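Local atomic coordinates of 6-phosphogluconolactonase (Thermotoga maritima, PDB entry 1VL1), a protein that catalyses the hydrolysis of 6-phosphogluconolactone to 6-phosphogluconate, the second step in the oxidative stage of the pentose phosphate pathway. Residues R185-S190 / Y218-K223; L194-G199 / V227-K232. All blocks are in the same frame, centred on the assembly; numbering follows the deposited sequence.

Contact 1. Residues R185-S190 / Y218-K223; sequences RALNTS and YFVRGK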
ATOM      1  N   ARG A 185      -8.973   2.667   9.338  1.00 23.00           N
ATOM      2  CA  ARG A 185     -10.060   1.683   9.284  1.00 24.58           C
ATOM      3  C   ARG A 185      -9.931   0.716   8.121  1.00 24.03           C
ATOM      4  O   ARG A 185      -9.993  -0.517   8.317  1.00 23.68           O
ATOM      5  CB  ARG A 185     -11.390   2.428   9.228  1.00 25.90           C
ATOM      6  CG  ARG A 185     -12.568   1.587   9.077  1.00 31.86           C
ATOM      7  CD  ARG A 185     -13.812   2.436   9.271  1.00 37.58           C
ATOM      8  NE  ARG A 185     -14.990   1.778   8.733  1.00 40.92           N
ATOM      9  CZ  ARG A 185     -16.050   2.414   8.221  1.00 43.00           C
ATOM     10  NH1 ARG A 185     -16.099   3.752   8.174  1.00 41.34           N
ATOM     11  NH2 ARG A 185     -17.064   1.697   7.740  1.00 44.30           N
ATOM     12  N   ALA A 186      -9.692   1.261   6.922  1.00 24.16           N
ATOM     13  CA  ALA A 186      -9.606   0.468   5.694  1.00 22.88           C
ATOM     14  C   ALA A 186      -8.340  -0.401   5.749  1.00 22.72           C
ATOM     15  O   ALA A 186      -8.371  -1.622   5.515  1.00 21.97           O
ATOM     16  CB  ALA A 186      -9.611   1.373   4.473  1.00 24.13           C
ATOM     17  N   LEU A 187      -7.232   0.235   6.109  1.00 22.38           N
ATOM     18  CA  LEU A 187      -5.929  -0.481   6.114  1.00 23.75           C
ATOM     19  C   LEU A 187      -5.949  -1.618   7.120  1.00 23.61           C
ATOM     20  O   LEU A 187      -5.394  -2.697   6.890  1.00 23.78           O
ATOM     21  CB  LEU A 187      -4.759   0.498   6.363  1.00 24.12           C
ATOM     22  CG  LEU A 187      -4.466   1.466   5.190  1.00 24.48           C
ATOM     23  CD1 LEU A 187      -3.409   2.422   5.611  1.00 22.79           C
ATOM     24  CD2 LEU A 187      -3.975   0.670   4.011  1.00 25.08           C
ATOM     25  N   ASN A 188      -6.559  -1.359   8.270  1.00 22.45           N
ATOM     26  CA  ASN A 188      -6.603  -2.326   9.347  1.00 22.96           C
ATOM     27  C   ASN A 188      -7.572  -3.504   9.150  1.00 23.05           C
ATOM     28  O   ASN A 188      -7.619  -4.434   9.953  1.00 23.74           O
ATOM     29  CB  ASN A 188      -6.817  -1.556  10.665  1.00 20.68           C
ATOM     30  CG  ASN A 188      -5.580  -0.793  11.126  1.00 20.83           C
ATOM     31  OD1 ASN A 188      -4.493  -0.981  10.596  1.00 23.49           O
ATOM     32  ND2 ASN A 188      -5.758   0.095  12.095  1.00 26.90           N
ATOM     33  N   THR A 189      -8.328  -3.533   8.046  1.00 23.77           N
ATOM     34  CA  THR A 189      -9.026  -4.758   7.673  1.00 24.56           C
ATOM     35  C   THR A 189      -8.096  -5.795   7.044  1.00 25.50           C
ATOM     36  O   THR A 189      -8.504  -6.949   6.873  1.00 27.96           O
ATOM     37  CB  THR A 189     -10.177  -4.535   6.667  1.00 25.32           C
ATOM     38  OG1 THR A 189      -9.667  -4.055   5.410  1.00 24.46           O
ATOM     39  CG2 THR A 189     -11.145  -3.469   7.168  1.00 26.44           C
ATOM     40  N   SER A 190      -6.869  -5.406   6.724  1.00 23.46           N
ATOM     41  CA  SER A 190      -5.928  -6.322   6.091  1.00 23.28           C
ATOM     42  C   SER A 190      -5.464  -7.411   7.052  1.00 23.32           C
ATOM     43  O   SER A 190      -5.075  -7.127   8.180  1.00 23.59           O
ATOM     44  CB  SER A 190      -4.722  -5.556   5.609  1.00 23.32           C
ATOM     45  OG  SER A 190      -4.987  -4.467   4.750  1.00 23.61           O
ATOM     46  N   TYR A 218       2.437   3.862  13.095  1.00 21.25           N
ATOM     47  CA  TYR A 218       2.206   3.153  14.381  1.00 21.60           C
ATOM     48  C   TYR A 218       0.825   2.537  14.439  1.00 22.92           C
ATOM     49  O   TYR A 218       0.662   1.504  15.055  1.00 22.12           O
ATOM     50  CB  TYR A 218       2.326   4.116  15.566  1.00 22.65           C
ATOM     51  CG  TYR A 218       2.061   3.519  16.910  1.00 21.62           C
ATOM     52  CD1 TYR A 218       2.997   2.706  17.534  1.00 23.66           C
ATOM     53  CD2 TYR A 218       0.852   3.779  17.573  1.00 23.30           C
ATOM     54  CE1 TYR A 218       2.739   2.171  18.791  1.00 24.02           C
ATOM     55  CE2 TYR A 218       0.612   3.306  18.823  1.00 24.88           C
ATOM     56  CZ  TYR A 218       1.540   2.457  19.412  1.00 24.86           C
ATOM     57  OH  TYR A 218       1.323   1.952  20.679  1.00 26.31           O
ATOM     58  N   PHE A 219      -0.152   3.136  13.760  1.00 22.11           N
ATOM     59  CA  PHE A 219      -1.562   2.683  13.917  1.00 22.36           C
ATOM     60  C   PHE A 219      -2.037   1.680  12.915  1.00 23.70           C
ATOM     61  O   PHE A 219      -3.189   1.229  13.013  1.00 23.37           O
ATOM     62  CB  PHE A 219      -2.507   3.890  13.944  1.00 22.99           C
ATOM     63  CG  PHE A 219      -2.239   4.825  15.082  1.00 22.70           C
ATOM     64  CD1 PHE A 219      -2.709   4.555  16.367  1.00 24.22           C
ATOM     65  CD2 PHE A 219      -1.471   5.941  14.883  1.00 23.42           C
ATOM     66  CE1 PHE A 219      -2.418   5.377  17.417  1.00 24.28           C
ATOM     67  CE2 PHE A 219      -1.169   6.787  15.968  1.00 22.62           C
ATOM     68  CZ  PHE A 219      -1.668   6.515  17.217  1.00 23.71           C
ATOM     69  N   VAL A 220      -1.183   1.289  11.973  1.00 21.23           N
ATOM     70  CA  VAL A 220      -1.581   0.388  10.902  1.00 21.97           C
ATOM     71  C   VAL A 220      -1.012  -0.989  11.225  1.00 22.51           C
ATOM     72  O   VAL A 220       0.215  -1.199  11.295  1.00 23.83           O
ATOM     73  CB  VAL A 220      -1.125   0.844   9.486  1.00 22.02           C
ATOM     74  CG1 VAL A 220      -1.591  -0.144   8.465  1.00 23.07           C
ATOM     75  CG2 VAL A 220      -1.731   2.133   9.148  1.00 22.55           C
ATOM     76  N   ARG A 221      -1.918  -1.924  11.468  1.00 22.82           N
ATOM     77  CA  ARG A 221      -1.570  -3.276  11.872  1.00 22.92           C
ATOM     78  C   ARG A 221      -2.397  -4.283  11.140  1.00 22.98           C
ATOM     79  O   ARG A 221      -3.606  -4.068  10.920  1.00 22.55           O
ATOM     80  CB  ARG A 221      -1.803  -3.459  13.349  1.00 22.72           C
ATOM     81  CG  ARG A 221      -1.104  -2.481  14.244  1.00 25.55           C
ATOM     82  CD  ARG A 221       0.400  -2.631  14.323  1.00 29.15           C
ATOM     83  NE  ARG A 221       0.948  -1.524  15.145  1.00 28.92           N
ATOM     84  CZ  ARG A 221       1.193  -1.543  16.436  1.00 31.14           C
ATOM     85  NH1 ARG A 221       0.964  -2.643  17.162  1.00 31.55           N
ATOM     86  NH2 ARG A 221       1.662  -0.435  17.025  1.00 28.33           N
ATOM     87  N   GLY A 222      -1.795  -5.419  10.797  1.00 22.99           N
ATOM     88  CA  GLY A 222      -2.538  -6.520  10.218  1.00 22.58           C
ATOM     89  C   GLY A 222      -3.381  -7.240  11.272  1.00 23.13           C
ATOM     90  O   GLY A 222      -3.041  -7.286  12.445  1.00 22.17           O
ATOM     91  N   LYS A 223      -4.528  -7.771  10.872  1.00 24.44           N
ATOM     92  CA  LYS A 223      -5.348  -8.498  11.813  1.00 24.76           C
ATOM     93  C   LYS A 223      -4.666  -9.778  12.309  1.00 25.45           C
ATOM     94  O   LYS A 223      -4.890 -10.215  13.452  1.00 25.09           O
ATOM     95  CB  LYS A 223      -6.643  -8.944  11.173  1.00 26.06           C
ATOM     96  CG  LYS A 223      -7.572  -7.884  10.786  1.00 30.49           C
ATOM     97  CD  LYS A 223      -8.736  -8.593  10.089  1.00 37.55           C
ATOM     98  CE  LYS A 223      -9.723  -7.654   9.494  1.00 41.85           C
ATOM     99  NZ  LYS A 223     -10.775  -8.409   8.746  1.00 42.81           N
TER
HETATM  100  O   HOH W   1      -5.995  -4.638  12.209  1.00 22.93           O
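A largely polar loop-to-turn contact joins the type I beta turn L187-S190, which overlaps helix 184-187, to segment 218-223, 3-10 at its start and loop beyond, before strand 225-231. The carboxamide of N188 grips the backbone on both sides of V220. Its ND2 donates to F219 O at 3.0 Å; F219 O lies almost in the amide plane of N188, and ND2 lies in the carbonyl plane of F219. Its OD1 accepts a hydrogen bond from R221 N at 2.9 Å, but the donor stands 38° out of the carboxamide plane, away from the lone-pair directions. Two bonds from one planar group fix its rotation. CG beside the backbone N (chi1 -73°) brings the carboxamide end closer to 218-223. K223 N binds S190 O at 2.8 Å with a nearly straight N-H (166°), and a water donates to both N188 O and R221 O. The extended K223 chain lies alongside the turn, with CG 3.5 Å from N188 O, while its ammonium binds Q137. The apolar share is small: CB of L187 meets CG1 of V220 at 3.9 Å. S190 OG and S190 N both reach L187 O from the same face, bracing the turn. The arrangement is an asparagine side chain from a type I turn bridging a backbone C=O and N-H, at the link between helix 184-187 and strand 192-198 of the alpha/beta fold.

Contact 2. Residues L194-G199 / V227-K232; sequences LFLIRG and VWFVGK
Strands 194-198 and 227-231 run parallel, their axes 4.6 Å apart at closest approach and 13° from alignment, and pair in register from L194 with V227 to R198 with G231. Five backbone bonds link them: F195 N and I197 N donate to V227 O and F229 O, F229 N and G231 N donate to F195 O and I197 O, and G199 N closes the ladder on G231 O. On the sheet face that carries F195 and W228, the phenyl lies over the six-membered ring of the indole in an offset stack, centroids 4.0 Å apart and planes at 15°. Besides the ring overlap, F195 CB sits over the indole face, 3.4 Å from W228 CE3, so a CH-pi contact adds to the stack. Beside this pair, I197 places CG1 between its backbone N and carbonyl carbon (chi1 60°); CG1 lies 3.8 Å from V230 CG2, and CD1 approaches W228 CE3. With helix 200-210 between them in sequence, the strands form a beta-alpha-beta unit; L206 of that helix touches both W228 and V230, packing the helix against this face. The opposite face holds L194, L196, V227 and F229. There L194 CD2 meets V227 CB at 3.7 Å, L194 CD1 comes to the edge of the F229 ring, and L196 CD1 reaches F229 CD2 at 3.8 Å. Y19 of the neighbouring strand 16-21 meets the F229 ring nearly parallel, and helix 25-43 borders this side through I33 on L194 and Y25 on L196.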
ATOM      1  N   LEU A 194       2.449  -5.502   5.412  1.00 23.45           N
ATOM      2  CA  LEU A 194       3.896  -5.513   5.180  1.00 24.18           C
ATOM      3  C   LEU A 194       4.364  -4.095   4.987  1.00 23.81           C
ATOM      4  O   LEU A 194       3.857  -3.381   4.120  1.00 27.41           O
ATOM      5  CB  LEU A 194       4.231  -6.299   3.909  1.00 24.93           C
ATOM      6  CG  LEU A 194       3.610  -7.694   3.781  1.00 27.13           C
ATOM      7  CD1 LEU A 194       4.220  -8.462   2.554  1.00 27.76           C
ATOM      8  CD2 LEU A 194       3.770  -8.487   5.005  1.00 26.82           C
ATOM      9  N   PHE A 195       5.370  -3.664   5.741  1.00 22.07           N
ATOM     10  CA  PHE A 195       6.000  -2.361   5.514  1.00 21.54           C
ATOM     11  C   PHE A 195       7.371  -2.599   4.867  1.00 21.86           C
ATOM     12  O   PHE A 195       8.116  -3.446   5.320  1.00 22.28           O
ATOM     13  CB  PHE A 195       6.247  -1.616   6.848  1.00 21.70           C
ATOM     14  CG  PHE A 195       4.993  -1.021   7.436  1.00 22.43           C
ATOM     15  CD1 PHE A 195       4.566   0.252   7.035  1.00 23.95           C
ATOM     16  CD2 PHE A 195       4.289  -1.693   8.426  1.00 25.54           C
ATOM     17  CE1 PHE A 195       3.427   0.807   7.563  1.00 23.72           C
ATOM     18  CE2 PHE A 195       3.154  -1.100   8.968  1.00 26.20           C
ATOM     19  CZ  PHE A 195       2.737   0.092   8.550  1.00 23.88           C
ATOM     20  N   LEU A 196       7.708  -1.799   3.860  1.00 21.70           N
ATOM     21  CA  LEU A 196       8.975  -1.924   3.139  1.00 22.58           C
ATOM     22  C   LEU A 196       9.720  -0.620   3.303  1.00 22.17           C
ATOM     23  O   LEU A 196       9.266   0.396   2.772  1.00 21.93           O
ATOM     24  CB  LEU A 196       8.697  -2.157   1.659  1.00 22.31           C
ATOM     25  CG  LEU A 196       8.329  -3.522   1.161  1.00 27.27           C
ATOM     26  CD1 LEU A 196       7.501  -4.310   2.040  1.00 31.06           C
ATOM     27  CD2 LEU A 196       7.840  -3.452  -0.271  1.00 24.73           C
ATOM     28  N   ILE A 197      10.797  -0.635   4.078  1.00 21.84           N
ATOM     29  CA  ILE A 197      11.539   0.570   4.411  1.00 22.04           C
ATOM     30  C   ILE A 197      13.014   0.313   4.276  1.00 23.08           C
ATOM     31  O   ILE A 197      13.480  -0.825   4.492  1.00 22.81           O
ATOM     32  CB  ILE A 197      11.219   1.133   5.805  1.00 22.14           C
ATOM     33  CG1 ILE A 197      11.538   0.134   6.957  1.00 21.29           C
ATOM     34  CG2 ILE A 197       9.765   1.608   5.884  1.00 24.26           C
ATOM     35  CD1 ILE A 197      11.699   0.889   8.249  1.00 23.17           C
ATOM     36  N   ARG A 198      13.773   1.366   3.972  1.00 22.22           N
ATOM     37  CA  ARG A 198      15.212   1.259   3.862  1.00 23.91           C
ATOM     38  C   ARG A 198      15.879   2.521   4.376  1.00 24.20           C
ATOM     39  O   ARG A 198      15.359   3.644   4.162  1.00 23.86           O
ATOM     40  CB  ARG A 198      15.660   1.006   2.419  1.00 24.30           C
ATOM     41  CG  ARG A 198      15.122  -0.282   1.802  1.00 25.49           C
ATOM     42  CD  ARG A 198      15.471  -0.428   0.358  1.00 28.34           C
ATOM     43  NE  ARG A 198      16.806  -0.955   0.169  1.00 32.50           N
ATOM     44  CZ  ARG A 198      17.226  -1.533  -0.965  1.00 34.94           C
ATOM     45  NH1 ARG A 198      16.421  -1.665  -2.019  1.00 37.37           N
ATOM     46  NH2 ARG A 198      18.447  -1.987  -1.039  1.00 34.91           N
ATOM     47  N   GLY A 199      17.011   2.340   5.044  1.00 24.08           N
ATOM     48  CA  GLY A 199      17.887   3.432   5.392  1.00 23.80           C
ATOM     49  C   GLY A 199      17.719   3.948   6.808  1.00 24.17           C
ATOM     50  O   GLY A 199      16.738   3.671   7.504  1.00 23.39           O
ATOM     51  N   VAL A 227       4.408  -7.072   9.481  1.00 21.11           N
ATOM     52  CA  VAL A 227       5.787  -7.410   9.157  1.00 20.53           C
ATOM     53  C   VAL A 227       6.509  -6.232   8.569  1.00 21.80           C
ATOM     54  O   VAL A 227       6.020  -5.612   7.623  1.00 22.73           O
ATOM     55  CB  VAL A 227       5.820  -8.533   8.113  1.00 22.35           C
ATOM     56  CG1 VAL A 227       7.292  -8.863   7.794  1.00 23.77           C
ATOM     57  CG2 VAL A 227       5.061  -9.812   8.604  1.00 22.19           C
ATOM     58  N   TRP A 228       7.695  -5.919   9.090  1.00 21.86           N
ATOM     59  CA  TRP A 228       8.546  -4.890   8.523  1.00 20.82           C
ATOM     60  C   TRP A 228       9.741  -5.590   7.826  1.00 20.93           C
ATOM     61  O   TRP A 228      10.385  -6.456   8.390  1.00 21.12           O
ATOM     62  CB  TRP A 228       9.089  -3.967   9.606  1.00 21.54           C
ATOM     63  CG  TRP A 228       8.013  -3.147  10.294  1.00 20.39           C
ATOM     64  CD1 TRP A 228       7.105  -3.614  11.197  1.00 21.77           C
ATOM     65  CD2 TRP A 228       7.752  -1.759  10.145  1.00 19.20           C
ATOM     66  NE1 TRP A 228       6.290  -2.607  11.619  1.00 20.37           N
ATOM     67  CE2 TRP A 228       6.634  -1.455  10.951  1.00 18.73           C
ATOM     68  CE3 TRP A 228       8.319  -0.747   9.397  1.00 20.37           C
ATOM     69  CZ2 TRP A 228       6.132  -0.176  11.078  1.00 23.37           C
ATOM     70  CZ3 TRP A 228       7.807   0.532   9.524  1.00 21.77           C
ATOM     71  CH2 TRP A 228       6.708   0.793  10.337  1.00 23.10           C
ATOM     72  N   PHE A 229      10.034  -5.153   6.601  1.00 20.32           N
ATOM     73  CA  PHE A 229      11.239  -5.575   5.911  1.00 20.90           C
ATOM     74  C   PHE A 229      12.116  -4.330   5.855  1.00 21.25           C
ATOM     75  O   PHE A 229      11.801  -3.370   5.128  1.00 22.16           O
ATOM     76  CB  PHE A 229      10.898  -6.075   4.502  1.00 21.60           C
ATOM     77  CG  PHE A 229      10.072  -7.304   4.477  1.00 22.21           C
ATOM     78  CD1 PHE A 229      10.640  -8.512   4.698  1.00 22.70           C
ATOM     79  CD2 PHE A 229       8.696  -7.253   4.204  1.00 24.52           C
ATOM     80  CE1 PHE A 229       9.874  -9.675   4.704  1.00 27.32           C
ATOM     81  CE2 PHE A 229       7.925  -8.433   4.195  1.00 26.47           C
ATOM     82  CZ  PHE A 229       8.509  -9.622   4.413  1.00 26.21           C
ATOM     83  N   VAL A 230      13.192  -4.338   6.625  1.00 20.80           N
ATOM     84  CA  VAL A 230      14.027  -3.168   6.834  1.00 20.60           C
ATOM     85  C   VAL A 230      15.403  -3.361   6.226  1.00 21.58           C
ATOM     86  O   VAL A 230      16.141  -4.281   6.615  1.00 20.10           O
ATOM     87  CB  VAL A 230      14.194  -2.909   8.308  1.00 20.46           C
ATOM     88  CG1 VAL A 230      15.016  -1.613   8.544  1.00 22.99           C
ATOM     89  CG2 VAL A 230      12.818  -2.860   8.976  1.00 21.65           C
ATOM     90  N   GLY A 231      15.720  -2.516   5.241  1.00 22.50           N
ATOM     91  CA  GLY A 231      17.015  -2.550   4.562  1.00 26.87           C
ATOM     92  C   GLY A 231      17.960  -1.475   5.092  1.00 28.37           C
ATOM     93  O   GLY A 231      17.517  -0.440   5.553  1.00 28.41           O
ATOM     94  N   LYS A 232      19.261  -1.754   4.998  1.00 31.33           N
ATOM     95  CA  LYS A 232      20.382  -0.842   5.359  1.00 32.97           C
ATOM     96  C   LYS A 232      20.957  -1.051   6.779  1.00 35.14           C
ATOM     97  O   LYS A 232      20.975  -2.176   7.335  1.00 37.61           O
ATOM     98  CB  LYS A 232      20.017   0.641   5.165  1.00 34.31           C
ATOM     99  CG  LYS A 232      20.270   1.222   3.769  1.00 35.48           C
ATOM    100  CD  LYS A 232      19.373   0.654   2.688  1.00 36.65           C
ATOM    101  CE  LYS A 232      19.391   1.585   1.457  1.00 39.13           C
ATOM    102  NZ  LYS A 232      18.364   1.266   0.387  1.00 40.98           N
TER

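How the contacts relate
From the N terminus, the chain passes through 185-190, continues into strand 192-198 with 194-199, makes helix 200-210, returns through 218-223 and ends in strand 225-231 with 227-232. Contact 1 closes a loop of 27 intervening residues and contact 2 another of the same length, and the two loops cross, because the segments alternate along the chain. Contact 1 ties the turn before strand 192-198 to the approach to strand 225-231; contact 2 zips those two strands together. Their centres lie about 17 Å apart, yet they touch where V220 O packs 3.7 Å from F195 CE2, and the V220 side chain also rests on F195.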